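Local coordinates for glutamine aminotransferase class-II domain protein (Ruegeria pomeroyi, PDB 3MDN) that probably acts as a class-II glutamine amidotransferase of the YafJ type, releasing ammonia from glutamine with an Ntn-hydrolase domain, at residues F84-V88 against C110-N114. Sequence-based numbering, arbitrary orientation.
Sequences FLSHV and CFMHN
Met112, present as selenomethionine, starts with CG wedged between its backbone N and carbonyl carbon (chi1 58°) and then runs fully extended, which drives SE and CE straight across to the strand of Leu85 and His87. There the chain end lies between these two side chains. In His87, CG anti to the backbone N (chi1 173°) sends the imidazole off along the flank of the Met112 chain, and the two side chains pass in opposite directions. On the Leu85 side, the methyl CE packs 3.6 Å from Leu85 CB, the two side chains crossing at a slant. On the other side SE sits 3.2 Å from His87 CB, a contact short enough to be strained or imprecisely modelled. The selenium approaches the His87 imidazole obliquely, 4.8 Å from the ring centroid. It also lies 3.5 Å from Ser86 O, and the methyl CE is equally near that oxygen. Further along, Leu85 CD2 reaches Cys110 SG at 3.7 Å, while at the opposite end His87 CE1 comes within 3.6 Å of the carbonyl oxygen His113 O. Strands 84-87 and 109-114 belong to different antiparallel sheets; segments 84-87 and 110-114 run at 34° to each other, their axes 8.0 Å apart at closest approach. This is face-to-face sheet packing inside the Ntn-hydrolase sandwich. Behind the contact, Phe111 points away and its ring meets that of Phe149 in helix 144-154, nearly parallel, and Ser86 turns to the far side, where its hydroxyl makes a weak hydrogen bond to Ala7 O. The His87 ring additionally meets that of His102. No hydrogen bond joins the two segments, so cohesion between the sheets here probably rests on dispersion, the selenium standing where the natural methionine carries sulfur.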
loop_
_atom_site.group_PDB
_atom_site.type_symbol
_atom_site.label_atom_id
_atom_site.label_comp_id
_atom_site.label_asym_id
_atom_site.label_seq_id
_atom_site.Cartn_x
_atom_site.Cartn_y
_atom_site.Cartn_z
ATOM N N PHE D 84 -7.452 5.655 -23.615
ATOM C CA PHE D 84 -6.983 5.709 -22.243
ATOM C C PHE D 84 -5.828 6.696 -22.023
ATOM O O PHE D 84 -5.204 7.132 -22.979
ATOM C CB PHE D 84 -6.636 4.310 -21.719
ATOM C CG PHE D 84 -5.521 3.613 -22.473
ATOM C CD1 PHE D 84 -4.223 3.671 -22.014
ATOM C CD2 PHE D 84 -5.794 2.859 -23.611
ATOM C CE1 PHE D 84 -3.212 3.006 -22.687
ATOM C CE2 PHE D 84 -4.801 2.182 -24.283
ATOM C CZ PHE D 84 -3.508 2.252 -23.833
ATOM N N LEU D 85 -5.556 6.998 -20.745
ATOM C CA LEU D 85 -4.543 7.971 -20.326
ATOM C C LEU D 85 -3.755 7.294 -19.217
ATOM O O LEU D 85 -4.385 6.729 -18.309
ATOM C CB LEU D 85 -5.252 9.220 -19.763
ATOM C CG LEU D 85 -5.686 10.362 -20.717
ATOM C CD1 LEU D 85 -6.641 9.893 -21.777
ATOM C CD2 LEU D 85 -6.320 11.485 -19.866
ATOM N N SER D 86 -2.422 7.353 -19.260
ATOM C CA SER D 86 -1.574 6.804 -18.202
ATOM C C SER D 86 -0.351 7.669 -17.889
ATOM O O SER D 86 0.155 8.348 -18.785
ATOM C CB SER D 86 -1.177 5.366 -18.481
ATOM O OG SER D 86 -0.717 5.212 -19.787
ATOM N N HIS D 87 0.121 7.661 -16.629
ATOM C CA HIS D 87 0.912 8.809 -16.088
ATOM C C HIS D 87 1.767 8.498 -14.848
ATOM O O HIS D 87 1.237 8.199 -13.791
ATOM C CB HIS D 87 -0.018 10.053 -15.830
ATOM C CG HIS D 87 0.655 11.219 -15.133
ATOM N ND1 HIS D 87 1.352 12.205 -15.812
ATOM C CD2 HIS D 87 0.720 11.558 -13.821
ATOM C CE1 HIS D 87 1.829 13.087 -14.948
ATOM N NE2 HIS D 87 1.456 12.720 -13.730
ATOM N N VAL D 88 3.092 8.603 -14.989
ATOM C CA VAL D 88 4.040 8.308 -13.915
ATOM C C VAL D 88 4.338 9.544 -13.080
ATOM O O VAL D 88 3.660 9.797 -12.075
ATOM C CB VAL D 88 5.367 7.673 -14.442
ATOM C CG1 VAL D 88 6.516 7.867 -13.430
ATOM C CG2 VAL D 88 5.173 6.178 -14.765
ATOM N N CYS D 110 -11.669 12.773 -18.032
ATOM C CA CYS D 110 -10.468 12.500 -17.255
ATOM C C CYS D 110 -9.381 13.388 -17.764
ATOM O O CYS D 110 -9.515 13.956 -18.843
ATOM C CB CYS D 110 -10.047 11.029 -17.325
ATOM S SG CYS D 110 -9.767 10.389 -18.982
ATOM N N PHE D 111 -8.294 13.501 -17.014
ATOM C CA PHE D 111 -7.370 14.604 -17.223
ATOM C C PHE D 111 -6.055 14.312 -16.519
ATOM O O PHE D 111 -6.045 13.786 -15.420
ATOM C CB PHE D 111 -8.031 15.860 -16.631
ATOM C CG PHE D 111 -7.226 17.126 -16.773
ATOM C CD1 PHE D 111 -6.246 17.447 -15.846
ATOM C CD2 PHE D 111 -7.486 18.008 -17.811
ATOM C CE1 PHE D 111 -5.519 18.612 -15.966
ATOM C CE2 PHE D 111 -6.769 19.184 -17.946
ATOM C CZ PHE D 111 -5.776 19.484 -17.024
HETATM N N MSE D 112 -4.953 14.622 -17.168
HETATM C CA MSE D 112 -3.634 14.570 -16.538
HETATM C C MSE D 112 -2.732 15.694 -17.071
HETATM O O MSE D 112 -2.938 16.199 -18.179
HETATM C CB MSE D 112 -2.980 13.202 -16.711
HETATM C CG MSE D 112 -2.794 12.750 -18.117
HETATM SE SE MSE D 112 -1.989 10.970 -18.111
HETATM C CE MSE D 112 -1.987 10.785 -20.079
ATOM N N HIS D 113 -1.762 16.090 -16.256
ATOM C CA HIS D 113 -1.036 17.311 -16.460
ATOM C C HIS D 113 0.401 17.082 -15.988
ATOM O O HIS D 113 0.639 16.494 -14.953
ATOM C CB HIS D 113 -1.724 18.451 -15.675
ATOM C CG HIS D 113 -0.820 19.595 -15.304
ATOM N ND1 HIS D 113 -0.370 20.524 -16.218
ATOM C CD2 HIS D 113 -0.317 19.979 -14.105
ATOM C CE1 HIS D 113 0.392 21.417 -15.608
ATOM N NE2 HIS D 113 0.438 21.109 -14.322
ATOM N N ASN D 114 1.329 17.537 -16.804
ATOM C CA ASN D 114 2.743 17.595 -16.526
ATOM C C ASN D 114 3.087 19.102 -16.471
ATOM O O ASN D 114 2.712 19.872 -17.386
ATOM C CB ASN D 114 3.467 16.891 -17.701
ATOM C CG ASN D 114 4.880 16.497 -17.385
ATOM O OD1 ASN D 114 5.542 15.850 -18.208
ATOM N ND2 ASN D 114 5.373 16.876 -16.215
#